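Prolyl 4-hydroxylase (Phytophthora capsici LT1534, PDB 6IUQ) probably hydroxylates proline residues of protein substrates, as an iron(II)-dependent oxygenase of the 2-oxoglutarate family built on a double-stranded beta-helix core. Local coordinates at residues A[15-20]-A[110-115]; A[19-24]-A[120-125]; A[26-31]-A[38-43]; A[47-52]-A[200-205]. All blocks are in the same frame, centred on the assembly; numbering follows the deposited sequence.

In the fold
All four contacts involve helices: 1 and 2 join helix to helix, 3 and 4 helix to strand or turn. Interactions 1 and 2 share helix 17-23, which meets helix 108-115 at the surface through an arginine, a tyrosine and a water, and then helix 118-126, partly buried, through aliphatic groups and a histidine edge. Interaction 3, nested between the segments of interaction 2, sets helix 26-35 on edge strand 37-40 with valine and isoleucine methyls, a glutamine and one water. Interaction 4 is the buried contact of the set, joining helix 46-61 to the turn before strand 204-209. Interactions 3 and 4 reach neighbouring strands of the six-stranded sheet, and D41 and R204 form a salt bridge between them.

Interaction 1: A[15-20]-A[110-115]; sequences RDYERL and LDALFH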
loop_
_atom_site.group_PDB
_atom_site.type_symbol
_atom_site.label_atom_id
_atom_site.label_comp_id
_atom_site.label_asym_id
_atom_site.label_seq_id
_atom_site.Cartn_x
_atom_site.Cartn_y
_atom_site.Cartn_z
ATOM N N ARG A 15 -21.347 2.092 -13.844
ATOM C CA ARG A 15 -20.463 1.024 -13.427
ATOM C C ARG A 15 -19.655 0.619 -14.658
ATOM O O ARG A 15 -20.087 -0.231 -15.428
ATOM C CB ARG A 15 -21.259 -0.148 -12.869
ATOM C CG ARG A 15 -20.427 -1.259 -12.291
ATOM C CD ARG A 15 -21.337 -2.380 -11.843
ATOM N NE ARG A 15 -22.280 -1.952 -10.808
ATOM C CZ ARG A 15 -23.312 -2.689 -10.404
ATOM N NH1 ARG A 15 -23.543 -3.873 -10.966
ATOM N NH2 ARG A 15 -24.121 -2.241 -9.454
ATOM N N ASP A 16 -18.493 1.244 -14.846
ATOM C CA ASP A 16 -17.772 1.151 -16.121
ATOM C C ASP A 16 -16.531 0.255 -16.049
ATOM O O ASP A 16 -15.400 0.751 -15.961
ATOM C CB ASP A 16 -17.370 2.556 -16.610
ATOM C CG ASP A 16 -17.121 2.601 -18.122
ATOM O OD1 ASP A 16 -16.938 1.516 -18.731
ATOM O OD2 ASP A 16 -17.106 3.715 -18.703
ATOM N N TYR A 17 -16.766 -1.054 -16.126
ATOM C CA TYR A 17 -15.723 -2.067 -16.022
ATOM C C TYR A 17 -14.629 -1.938 -17.057
ATOM O O TYR A 17 -13.474 -2.185 -16.760
ATOM C CB TYR A 17 -16.315 -3.463 -16.165
ATOM C CG TYR A 17 -17.251 -3.912 -15.072
ATOM C CD1 TYR A 17 -16.847 -3.927 -13.739
ATOM C CD2 TYR A 17 -18.532 -4.374 -15.383
ATOM C CE1 TYR A 17 -17.706 -4.370 -12.741
ATOM C CE2 TYR A 17 -19.394 -4.822 -14.395
ATOM C CZ TYR A 17 -18.971 -4.822 -13.075
ATOM O OH TYR A 17 -19.825 -5.264 -12.091
ATOM N N GLU A 18 -15.003 -1.597 -18.282
ATOM C CA GLU A 18 -14.033 -1.445 -19.356
ATOM C C GLU A 18 -13.090 -0.264 -19.118
ATOM O O GLU A 18 -11.898 -0.353 -19.404
ATOM C CB GLU A 18 -14.754 -1.288 -20.700
ATOM C CG GLU A 18 -13.861 -0.733 -21.802
ATOM C CD GLU A 18 -14.395 -0.996 -23.197
ATOM O OE1 GLU A 18 -15.590 -1.354 -23.328
ATOM O OE2 GLU A 18 -13.608 -0.847 -24.161
ATOM N N ARG A 19 -13.619 0.839 -18.600
ATOM C CA ARG A 19 -12.777 1.974 -18.222
ATOM C C ARG A 19 -11.709 1.491 -17.229
ATOM O O ARG A 19 -10.518 1.761 -17.396
ATOM C CB ARG A 19 -13.617 3.109 -17.617
ATOM C CG ARG A 19 -12.802 4.283 -17.095
ATOM C CD ARG A 19 -13.632 5.258 -16.259
ATOM N NE ARG A 19 -12.828 6.410 -15.838
ATOM C CZ ARG A 19 -13.160 7.679 -16.059
ATOM N NH1 ARG A 19 -14.291 7.971 -16.688
ATOM N NH2 ARG A 19 -12.364 8.657 -15.655
ATOM N N LEU A 20 -12.148 0.741 -16.220
ATOM C CA LEU A 20 -11.258 0.234 -15.188
ATOM C C LEU A 20 -10.188 -0.641 -15.808
ATOM O O LEU A 20 -8.993 -0.445 -15.572
ATOM C CB LEU A 20 -12.051 -0.537 -14.144
ATOM C CG LEU A 20 -11.276 -1.133 -12.980
ATOM C CD1 LEU A 20 -10.268 -0.127 -12.417
ATOM C CD2 LEU A 20 -12.263 -1.588 -11.907
ATOM N N LEU A 110 -20.419 -1.531 -3.919
ATOM C CA LEU A 110 -19.271 -2.128 -3.238
ATOM C C LEU A 110 -19.250 -3.634 -3.472
ATOM O O LEU A 110 -18.179 -4.218 -3.596
ATOM C CB LEU A 110 -19.289 -1.808 -1.748
ATOM C CG LEU A 110 -18.929 -0.363 -1.396
ATOM C CD1 LEU A 110 -19.194 -0.071 0.086
ATOM C CD2 LEU A 110 -17.471 -0.069 -1.764
ATOM N N ASP A 111 -20.427 -4.257 -3.562
ATOM C CA ASP A 111 -20.511 -5.689 -3.821
ATOM C C ASP A 111 -20.001 -6.000 -5.228
ATOM O O ASP A 111 -19.218 -6.920 -5.424
ATOM C CB ASP A 111 -21.949 -6.181 -3.643
ATOM C CG ASP A 111 -22.066 -7.707 -3.669
ATOM O OD1 ASP A 111 -21.022 -8.405 -3.743
ATOM O OD2 ASP A 111 -23.214 -8.210 -3.602
ATOM N N ALA A 112 -20.436 -5.222 -6.208
ATOM C CA ALA A 112 -19.935 -5.346 -7.573
ATOM C C ALA A 112 -18.431 -5.086 -7.663
ATOM O O ALA A 112 -17.732 -5.705 -8.466
ATOM C CB ALA A 112 -20.676 -4.393 -8.496
ATOM N N LEU A 113 -17.922 -4.166 -6.852
ATOM C CA LEU A 113 -16.482 -3.940 -6.867
ATOM C C LEU A 113 -15.795 -5.163 -6.279
ATOM O O LEU A 113 -14.770 -5.582 -6.770
ATOM C CB LEU A 113 -16.082 -2.678 -6.102
ATOM C CG LEU A 113 -14.570 -2.392 -6.179
ATOM C CD1 LEU A 113 -14.054 -2.470 -7.619
ATOM C CD2 LEU A 113 -14.214 -1.043 -5.567
ATOM N N PHE A 114 -16.386 -5.758 -5.252
ATOM C CA PHE A 114 -15.789 -6.944 -4.652
ATOM C C PHE A 114 -15.688 -8.088 -5.660
ATOM O O PHE A 114 -14.712 -8.808 -5.674
ATOM C CB PHE A 114 -16.582 -7.406 -3.431
ATOM C CG PHE A 114 -16.047 -8.670 -2.809
ATOM C CD1 PHE A 114 -15.082 -8.610 -1.813
ATOM C CD2 PHE A 114 -16.504 -9.919 -3.219
ATOM C CE1 PHE A 114 -14.584 -9.771 -1.236
ATOM C CE2 PHE A 114 -16.000 -11.081 -2.656
ATOM C CZ PHE A 114 -15.043 -11.007 -1.661
ATOM N N HIS A 115 -16.693 -8.233 -6.511
ATOM C CA HIS A 115 -16.753 -9.331 -7.468
ATOM C C HIS A 115 -16.055 -9.026 -8.781
ATOM O O HIS A 115 -15.840 -9.907 -9.609
ATOM C CB HIS A 115 -18.219 -9.699 -7.744
ATOM C CG HIS A 115 -18.845 -10.508 -6.650
ATOM N ND1 HIS A 115 -19.819 -10.008 -5.816
ATOM C CD2 HIS A 115 -18.621 -11.784 -6.250
ATOM C CE1 HIS A 115 -20.179 -10.947 -4.956
ATOM N NE2 HIS A 115 -19.463 -12.030 -5.196
HETATM O O HOH W 1 -18.968 -7.397 -10.692
#
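A112 contributes the largest share of the buried surface, with R15 and Y17 converging on its methyl group. The R15 guanidinium meets that methyl face-on: A112 CB is 3.6 Å above the plane and over its centre. The closest contact between the two side chains, R15 CZ to A112 CB, is 3.7 Å. R15 leaves its backbone with CG opposite N (chi1 -175°) and bends at chi3, and its NH2 forms a salt bridge with E109, one turn before A112, which would help hold the plane over the methyl. In the fold, this joins the start of helix 17-23 to helix 108-115, whose L110 and L113 face L227 on strand 224-232 of the large sheet; D16 takes the N-cap position of the first helix, with a weak bond from R19 N to its OD1. Y17 reaches the same methyl from a neighbouring direction. Its ring carries R15 CG over one face, offset toward the rim, while Y17 OH comes to 3.8 Å from A112 CB. A water links the two helices here, lying 2.7 Å from Y17 OH and donating to A112 O over 3.1 Å.

Interaction 2: A[19-24]-A[120-125]; sequences RLHNKI and LQALTT
In the helical layer beside the large sheet, I24, just past the end of helix 17-23, packs against A122 of helix 118-126. The backbones come close, with a CA-CA distance of 6.1 Å between these two residues, and the small alanine allows it. A122 CB is met on the I24 side by both backbone and side chain: I24 O is 3.3 Å from it and I24 CG2 is 3.5 Å from it. The latter methyl stands opposite its own backbone N and beside the carbonyl carbon, which explains why it and the carbonyl oxygen can reach one alanine methyl together. H21 adds a thinner contact. Its NE2 is 4.1 Å from Q121 CB, which lies at the ring edge near the ring plane, and the H21 ring is turned 56° from the Q121 amide. That amide is engaged just ahead of its own helix, where Q121 NE2 donates to T117 OG1. Within the helix, T124 OG1 donates to L120 O over 2.7 Å. L120 and L123 meet L231 of strand 224-232, so helix 118-126 lies on the large sheet of a double-stranded beta-helix core, with helix 17-23 packed beside it.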
loop_
_atom_site.group_PDB
_atom_site.type_symbol
_atom_site.label_atom_id
_atom_site.label_comp_id
_atom_site.label_asym_id
_atom_site.label_seq_id
_atom_site.Cartn_x
_atom_site.Cartn_y
_atom_site.Cartn_z
ATOM N N ARG A 19 -13.619 0.839 -18.600
ATOM C CA ARG A 19 -12.777 1.974 -18.222
ATOM C C ARG A 19 -11.709 1.491 -17.229
ATOM O O ARG A 19 -10.518 1.761 -17.396
ATOM C CB ARG A 19 -13.617 3.109 -17.617
ATOM C CG ARG A 19 -12.802 4.283 -17.095
ATOM C CD ARG A 19 -13.632 5.258 -16.259
ATOM N NE ARG A 19 -12.828 6.410 -15.838
ATOM C CZ ARG A 19 -13.160 7.679 -16.059
ATOM N NH1 ARG A 19 -14.291 7.971 -16.688
ATOM N NH2 ARG A 19 -12.364 8.657 -15.655
ATOM N N LEU A 20 -12.148 0.741 -16.220
ATOM C CA LEU A 20 -11.258 0.234 -15.188
ATOM C C LEU A 20 -10.188 -0.641 -15.808
ATOM O O LEU A 20 -8.993 -0.445 -15.572
ATOM C CB LEU A 20 -12.051 -0.537 -14.144
ATOM C CG LEU A 20 -11.276 -1.133 -12.980
ATOM C CD1 LEU A 20 -10.268 -0.127 -12.417
ATOM C CD2 LEU A 20 -12.263 -1.588 -11.907
ATOM N N HIS A 21 -10.613 -1.588 -16.632
ATOM C CA HIS A 21 -9.667 -2.452 -17.313
ATOM C C HIS A 21 -8.677 -1.648 -18.154
ATOM O O HIS A 21 -7.475 -1.927 -18.132
ATOM C CB HIS A 21 -10.392 -3.470 -18.193
ATOM C CG HIS A 21 -9.523 -4.618 -18.595
ATOM N ND1 HIS A 21 -8.660 -4.558 -19.668
ATOM C CD2 HIS A 21 -9.359 -5.846 -18.048
ATOM C CE1 HIS A 21 -8.008 -5.703 -19.770
ATOM N NE2 HIS A 21 -8.417 -6.502 -18.802
ATOM N N ASN A 22 -9.159 -0.644 -18.888
ATOM C CA ASN A 22 -8.255 0.144 -19.729
ATOM C C ASN A 22 -7.327 1.040 -18.906
ATOM O O ASN A 22 -6.222 1.365 -19.337
ATOM C CB ASN A 22 -9.042 0.996 -20.727
ATOM C CG ASN A 22 -9.778 0.152 -21.757
ATOM O OD1 ASN A 22 -9.424 -1.003 -22.000
ATOM N ND2 ASN A 22 -10.807 0.725 -22.366
ATOM N N LYS A 23 -7.772 1.463 -17.731
ATOM C CA LYS A 23 -6.889 2.267 -16.881
ATOM C C LYS A 23 -5.715 1.427 -16.394
ATOM O O LYS A 23 -4.615 1.932 -16.262
ATOM C CB LYS A 23 -7.637 2.847 -15.692
ATOM C CG LYS A 23 -8.536 3.976 -16.057
ATOM C CD LYS A 23 -7.718 5.147 -16.543
ATOM C CE LYS A 23 -8.575 6.393 -16.622
ATOM N NZ LYS A 23 -7.695 7.591 -16.713
ATOM N N ILE A 24 -5.943 0.140 -16.149
ATOM C CA ILE A 24 -4.851 -0.725 -15.726
ATOM C C ILE A 24 -4.118 -1.266 -16.946
ATOM O O ILE A 24 -4.248 -2.435 -17.308
ATOM C CB ILE A 24 -5.336 -1.885 -14.832
ATOM C CG1 ILE A 24 -6.302 -1.367 -13.770
ATOM C CG2 ILE A 24 -4.140 -2.564 -14.161
ATOM C CD1 ILE A 24 -5.702 -0.239 -12.940
ATOM N N LEU A 120 -7.537 -7.995 -11.402
ATOM C CA LEU A 120 -6.879 -9.292 -11.472
ATOM C C LEU A 120 -6.536 -9.662 -12.904
ATOM O O LEU A 120 -5.462 -10.182 -13.151
ATOM C CB LEU A 120 -7.765 -10.381 -10.842
ATOM C CG LEU A 120 -7.651 -10.524 -9.317
ATOM C CD1 LEU A 120 -8.714 -11.440 -8.751
ATOM C CD2 LEU A 120 -6.281 -11.063 -8.968
ATOM N N GLN A 121 -7.440 -9.388 -13.845
ATOM C CA GLN A 121 -7.212 -9.752 -15.241
ATOM C C GLN A 121 -6.049 -8.957 -15.839
ATOM O O GLN A 121 -5.157 -9.535 -16.441
ATOM C CB GLN A 121 -8.477 -9.529 -16.086
ATOM C CG GLN A 121 -9.579 -10.574 -15.934
ATOM C CD GLN A 121 -10.835 -10.241 -16.761
ATOM O OE1 GLN A 121 -10.753 -9.906 -17.945
ATOM N NE2 GLN A 121 -11.997 -10.328 -16.128
ATOM N N ALA A 122 -6.061 -7.634 -15.674
ATOM C CA ALA A 122 -5.007 -6.793 -16.237
ATOM C C ALA A 122 -3.669 -7.190 -15.684
ATOM O O ALA A 122 -2.729 -7.432 -16.443
ATOM C CB ALA A 122 -5.270 -5.329 -15.967
ATOM N N LEU A 123 -3.582 -7.298 -14.362
ATOM C CA LEU A 123 -2.308 -7.653 -13.736
ATOM C C LEU A 123 -1.830 -9.043 -14.158
ATOM O O LEU A 123 -0.658 -9.214 -14.463
ATOM C CB LEU A 123 -2.415 -7.556 -12.204
ATOM C CG LEU A 123 -2.542 -6.096 -11.718
ATOM C CD1 LEU A 123 -3.025 -6.001 -10.275
ATOM C CD2 LEU A 123 -1.219 -5.320 -11.922
ATOM N N THR A 124 -2.715 -10.037 -14.196
ATOM C CA THR A 124 -2.256 -11.373 -14.573
ATOM C C THR A 124 -1.923 -11.436 -16.066
ATOM O O THR A 124 -1.096 -12.236 -16.466
ATOM C CB THR A 124 -3.275 -12.486 -14.209
ATOM O OG1 THR A 124 -4.549 -12.188 -14.777
ATOM C CG2 THR A 124 -3.418 -12.614 -12.683
ATOM N N THR A 125 -2.529 -10.575 -16.883
ATOM C CA THR A 125 -2.165 -10.523 -18.292
ATOM C C THR A 125 -0.769 -9.909 -18.449
ATOM O O THR A 125 0.091 -10.479 -19.110
ATOM C CB THR A 125 -3.177 -9.704 -19.133
ATOM O OG1 THR A 125 -4.418 -10.409 -19.230
ATOM C CG2 THR A 125 -2.638 -9.458 -20.539
#

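Interaction 3: A[26-31]-A[38-43]; sequences KEVCDQ and VVIDDC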
loop_
_atom_site.group_PDB
_atom_site.type_symbol
_atom_site.label_atom_id
_atom_site.label_comp_id
_atom_site.label_asym_id
_atom_site.label_seq_id
_atom_site.Cartn_x
_atom_site.Cartn_y
_atom_site.Cartn_z
ATOM N N LYS A 26 -0.818 -1.764 -19.868
ATOM C CA LYS A 26 0.539 -2.301 -19.977
ATOM C C LYS A 26 1.579 -1.332 -19.402
ATOM O O LYS A 26 2.487 -1.730 -18.680
ATOM C CB LYS A 26 0.851 -2.601 -21.442
ATOM C CG LYS A 26 2.303 -2.860 -21.758
ATOM C CD LYS A 26 2.751 -4.150 -21.128
ATOM C CE LYS A 26 4.088 -4.622 -21.687
ATOM N NZ LYS A 26 4.479 -5.887 -21.003
ATOM N N GLU A 27 1.432 -0.053 -19.716
ATOM C CA GLU A 27 2.355 0.968 -19.233
ATOM C C GLU A 27 2.298 1.122 -17.716
ATOM O O GLU A 27 3.330 1.236 -17.045
ATOM C CB GLU A 27 2.053 2.308 -19.904
ATOM C CG GLU A 27 1.981 2.223 -21.442
ATOM C CD GLU A 27 0.554 2.023 -21.968
ATOM O OE1 GLU A 27 -0.126 3.047 -22.225
ATOM O OE2 GLU A 27 0.122 0.856 -22.135
ATOM N N VAL A 28 1.078 1.136 -17.190
ATOM C CA VAL A 28 0.846 1.208 -15.761
ATOM C C VAL A 28 1.494 -0.007 -15.079
ATOM O O VAL A 28 2.239 0.133 -14.107
ATOM C CB VAL A 28 -0.683 1.302 -15.458
ATOM C CG1 VAL A 28 -1.020 0.842 -14.032
ATOM C CG2 VAL A 28 -1.179 2.730 -15.696
ATOM N N CYS A 29 1.266 -1.193 -15.627
ATOM C CA CYS A 29 1.846 -2.403 -15.060
ATOM C C CYS A 29 3.365 -2.416 -15.161
ATOM O O CYS A 29 4.031 -2.881 -14.237
ATOM C CB CYS A 29 1.260 -3.647 -15.727
ATOM S SG CYS A 29 -0.481 -3.911 -15.277
ATOM N N ASP A 30 3.922 -1.904 -16.255
ATOM C CA ASP A 30 5.378 -1.849 -16.383
ATOM C C ASP A 30 5.974 -0.913 -15.335
ATOM O O ASP A 30 7.064 -1.169 -14.820
ATOM C CB ASP A 30 5.815 -1.385 -17.775
ATOM C CG ASP A 30 5.520 -2.412 -18.860
ATOM O OD1 ASP A 30 5.287 -3.606 -18.533
ATOM O OD2 ASP A 30 5.527 -2.009 -20.053
ATOM N N GLN A 31 5.270 0.173 -15.025
ATOM C CA GLN A 31 5.754 1.097 -14.005
ATOM C C GLN A 31 5.679 0.476 -12.616
ATOM O O GLN A 31 6.601 0.616 -11.814
ATOM C CB GLN A 31 4.977 2.407 -14.017
ATOM C CG GLN A 31 5.763 3.510 -13.304
ATOM C CD GLN A 31 4.983 4.788 -13.076
ATOM O OE1 GLN A 31 4.559 5.455 -14.035
ATOM N NE2 GLN A 31 4.807 5.156 -11.793
ATOM N N VAL A 38 2.613 2.755 -8.719
ATOM C CA VAL A 38 2.116 3.586 -9.792
ATOM C C VAL A 38 0.828 4.293 -9.343
ATOM O O VAL A 38 0.047 3.736 -8.571
ATOM C CB VAL A 38 1.905 2.740 -11.072
ATOM C CG1 VAL A 38 0.888 1.613 -10.836
ATOM C CG2 VAL A 38 1.524 3.623 -12.256
ATOM N N VAL A 39 0.651 5.541 -9.786
ATOM C CA VAL A 39 -0.494 6.365 -9.426
ATOM C C VAL A 39 -1.421 6.565 -10.634
ATOM O O VAL A 39 -0.957 6.863 -11.727
ATOM C CB VAL A 39 -0.048 7.736 -8.913
ATOM C CG1 VAL A 39 -1.273 8.622 -8.632
ATOM C CG2 VAL A 39 0.848 7.582 -7.661
ATOM N N ILE A 40 -2.724 6.375 -10.441
ATOM C CA ILE A 40 -3.697 6.548 -11.515
ATOM C C ILE A 40 -4.796 7.527 -11.107
ATOM O O ILE A 40 -5.603 7.228 -10.223
ATOM C CB ILE A 40 -4.364 5.226 -11.906
ATOM C CG1 ILE A 40 -3.368 4.069 -11.847
ATOM C CG2 ILE A 40 -5.003 5.335 -13.299
ATOM C CD1 ILE A 40 -3.966 2.764 -12.297
ATOM N N ASP A 41 -4.822 8.692 -11.746
ATOM C CA ASP A 41 -5.818 9.702 -11.445
ATOM C C ASP A 41 -7.091 9.449 -12.230
ATOM O O ASP A 41 -7.043 8.908 -13.337
ATOM C CB ASP A 41 -5.279 11.098 -11.748
ATOM C CG ASP A 41 -4.279 11.575 -10.700
ATOM O OD1 ASP A 41 -4.601 11.521 -9.492
ATOM O OD2 ASP A 41 -3.173 11.991 -11.085
ATOM N N ASP A 42 -8.216 9.824 -11.620
ATOM C CA ASP A 42 -9.550 9.720 -12.203
ATOM C C ASP A 42 -9.824 8.329 -12.782
ATOM O O ASP A 42 -10.292 8.170 -13.907
ATOM C CB ASP A 42 -9.737 10.827 -13.254
ATOM C CG ASP A 42 -9.550 12.209 -12.657
ATOM O OD1 ASP A 42 -10.347 12.593 -11.766
ATOM O OD2 ASP A 42 -8.597 12.916 -13.058
ATOM N N CYS A 43 -9.543 7.316 -11.979
ATOM C CA CYS A 43 -9.547 5.944 -12.451
ATOM C C CYS A 43 -10.976 5.426 -12.713
ATOM O O CYS A 43 -11.266 4.966 -13.807
ATOM C CB CYS A 43 -8.799 5.072 -11.433
ATOM S SG CYS A 43 -8.649 3.339 -11.870
HETATM O O HOH W 2 2.914 7.262 -10.989
#
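V28 of helix 26-35 meets V38 and I40 of strand 37-40, an alpha-beta unit in which the chain turns back sharply and adds an edge strand to the large sheet of the double-stranded beta-helix fold. The short segments run at 146° to each other, with their axes 8.5 Å apart. V28 places CG1 opposite its backbone N (chi1 158°), and that one methyl serves both strand residues: V28 CG1 lies 3.8 Å from V38 CG1 and 3.9 Å from I40 CD1, the side chains crossing nearly at right angles. V38 divides its branches between two helix residues. With chi1 at 60°, its CG1 sits between N and the carbonyl carbon and turns to V28, while CG2 turns to Q31. There the Q31 amide approaches from the helix, Q31 CD and NE2 each being 3.7 Å from V38 CG2, because the glutamine chain is extended beyond CG. On the sheet side, V38 and I40 pair by backbone bonds with L207 and V205. Q31 NE2 also makes a weak bond to Y37 O, and one water accepts from both Q31 NE2 at 2.9 Å and V39 N at 3.1 Å.

Interaction 4: A[47-52]-A[200-205]; sequences GWASAL and PKMDRV
A49 and S50 of helix 46-61 press against selenomethionine M202 and D203, the two central residues of a turn. The closest packing is at the carboxylate and at the methyl end. A49 CB rests 3.6 Å from D203 OD1 and is 3.8 Å from D203 CB, so the alanine methyl lies against the aspartate from its root to one oxygen. That oxygen is satisfied just ahead of the helix: F44 N donates to D203 OD1 and G45 N to OD2, which would fix the carboxylate's rotation and tie the turn to the chain leading into helix 46-61. K201 to R204 form a type II beta turn, closed by the bond from R204 N to K201 O at 3.1 Å, and D203 occupies its left-handed position with phi at 67°. The turn leads into strand 204-209 of the large sheet, beside edge strand 37-40. M202 reaches the helix along a different path. Its chain bends at chi2 (61°) and chi3, bringing M202 CE to 3.4 Å from S50 OG, a hydroxyl that bonds to H46 O. M202 SE makes a lighter, apolar contact, 4.2 Å from A49 CB. The ends of the turn face away from the helix, toward solvent at K201, whose CD lies over one face of the R204 guanidinium, offset toward its rim; R204 NE forms a salt bridge with D41.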
loop_
_atom_site.group_PDB
_atom_site.type_symbol
_atom_site.label_atom_id
_atom_site.label_comp_id
_atom_site.label_asym_id
_atom_site.label_seq_id
_atom_site.Cartn_x
_atom_site.Cartn_y
_atom_site.Cartn_z
ATOM N N GLY A 47 -18.540 9.988 -11.042
ATOM C CA GLY A 47 -19.838 9.493 -10.610
ATOM C C GLY A 47 -19.678 8.187 -9.856
ATOM O O GLY A 47 -20.182 8.030 -8.744
ATOM N N TRP A 48 -18.947 7.259 -10.463
ATOM C CA TRP A 48 -18.755 5.923 -9.905
ATOM C C TRP A 48 -18.009 5.984 -8.563
ATOM O O TRP A 48 -18.449 5.380 -7.583
ATOM C CB TRP A 48 -18.024 5.045 -10.925
ATOM C CG TRP A 48 -18.003 3.567 -10.621
ATOM C CD1 TRP A 48 -18.681 2.912 -9.630
ATOM C CD2 TRP A 48 -17.235 2.569 -11.311
ATOM N NE1 TRP A 48 -18.384 1.562 -9.669
ATOM C CE2 TRP A 48 -17.493 1.333 -10.686
ATOM C CE3 TRP A 48 -16.347 2.606 -12.392
ATOM C CZ2 TRP A 48 -16.906 0.146 -11.113
ATOM C CZ3 TRP A 48 -15.762 1.437 -12.810
ATOM C CH2 TRP A 48 -16.040 0.218 -12.171
ATOM N N ALA A 49 -16.910 6.731 -8.504
ATOM C CA ALA A 49 -16.230 6.981 -7.231
ATOM C C ALA A 49 -17.153 7.600 -6.171
ATOM O O ALA A 49 -17.103 7.214 -5.000
ATOM C CB ALA A 49 -15.018 7.871 -7.441
ATOM N N SER A 50 -17.993 8.550 -6.568
ATOM C CA SER A 50 -18.958 9.143 -5.632
ATOM C C SER A 50 -19.953 8.127 -5.086
ATOM O O SER A 50 -20.280 8.133 -3.891
ATOM C CB SER A 50 -19.741 10.282 -6.296
ATOM O OG SER A 50 -18.918 11.405 -6.531
ATOM N N ALA A 51 -20.466 7.286 -5.978
ATOM C CA ALA A 51 -21.375 6.207 -5.599
ATOM C C ALA A 51 -20.771 5.280 -4.533
ATOM O O ALA A 51 -21.437 4.933 -3.564
ATOM C CB ALA A 51 -21.762 5.414 -6.819
ATOM N N LEU A 52 -19.513 4.885 -4.714
ATOM C CA LEU A 52 -18.839 3.988 -3.773
ATOM C C LEU A 52 -18.688 4.683 -2.415
ATOM O O LEU A 52 -18.913 4.063 -1.366
ATOM C CB LEU A 52 -17.469 3.551 -4.322
ATOM C CG LEU A 52 -17.488 2.618 -5.553
ATOM C CD1 LEU A 52 -16.126 2.539 -6.238
ATOM C CD2 LEU A 52 -17.960 1.237 -5.168
ATOM N N PRO A 200 -4.149 11.995 -1.084
ATOM C CA PRO A 200 -5.275 11.067 -1.238
ATOM C C PRO A 200 -6.474 11.698 -1.973
ATOM O O PRO A 200 -7.567 11.802 -1.425
ATOM C CB PRO A 200 -5.631 10.730 0.208
ATOM C CG PRO A 200 -5.364 12.025 0.923
ATOM C CD PRO A 200 -4.143 12.626 0.245
ATOM N N LYS A 201 -6.263 12.111 -3.216
ATOM C CA LYS A 201 -7.325 12.755 -3.975
ATOM C C LYS A 201 -8.428 11.796 -4.388
ATOM O O LYS A 201 -8.187 10.608 -4.617
ATOM C CB LYS A 201 -6.742 13.433 -5.207
ATOM C CG LYS A 201 -5.780 14.516 -4.816
ATOM C CD LYS A 201 -5.295 15.326 -5.983
ATOM C CE LYS A 201 -4.652 16.617 -5.447
ATOM N NZ LYS A 201 -3.578 17.118 -6.337
HETATM N N MSE A 202 -9.640 12.341 -4.445
HETATM C CA MSE A 202 -10.830 11.660 -4.907
HETATM C C MSE A 202 -10.561 10.928 -6.222
HETATM O O MSE A 202 -10.034 11.517 -7.168
HETATM C CB MSE A 202 -11.971 12.680 -5.083
HETATM C CG MSE A 202 -13.291 12.143 -5.653
HETATM SE SE MSE A 202 -14.114 10.776 -4.547
HETATM C CE MSE A 202 -16.018 11.174 -4.767
ATOM N N ASP A 203 -10.901 9.643 -6.253
ATOM C CA ASP A 203 -10.841 8.832 -7.464
ATOM C C ASP A 203 -9.397 8.623 -7.946
ATOM O O ASP A 203 -9.145 8.336 -9.119
ATOM C CB ASP A 203 -11.700 9.454 -8.568
ATOM C CG ASP A 203 -12.033 8.467 -9.657
ATOM O OD1 ASP A 203 -11.986 7.249 -9.359
ATOM O OD2 ASP A 203 -12.321 8.892 -10.806
ATOM N N ARG A 204 -8.450 8.748 -7.025
ATOM C CA ARG A 204 -7.070 8.388 -7.305
ATOM C C ARG A 204 -6.774 6.972 -6.826
ATOM O O ARG A 204 -7.112 6.604 -5.704
ATOM C CB ARG A 204 -6.113 9.378 -6.642
ATOM C CG ARG A 204 -4.669 8.920 -6.645
ATOM C CD ARG A 204 -3.779 10.018 -6.103
ATOM N NE ARG A 204 -3.477 11.030 -7.113
ATOM C CZ ARG A 204 -2.802 12.150 -6.873
ATOM N NH1 ARG A 204 -2.371 12.435 -5.638
ATOM N NH2 ARG A 204 -2.558 12.990 -7.871
ATOM N N VAL A 205 -6.130 6.194 -7.685
ATOM C CA VAL A 205 -5.728 4.832 -7.368
ATOM C C VAL A 205 -4.201 4.740 -7.242
ATOM O O VAL A 205 -3.472 5.217 -8.120
ATOM C CB VAL A 205 -6.231 3.818 -8.452
ATOM C CG1 VAL A 205 -5.523 2.493 -8.329
ATOM C CG2 VAL A 205 -7.721 3.618 -8.343
#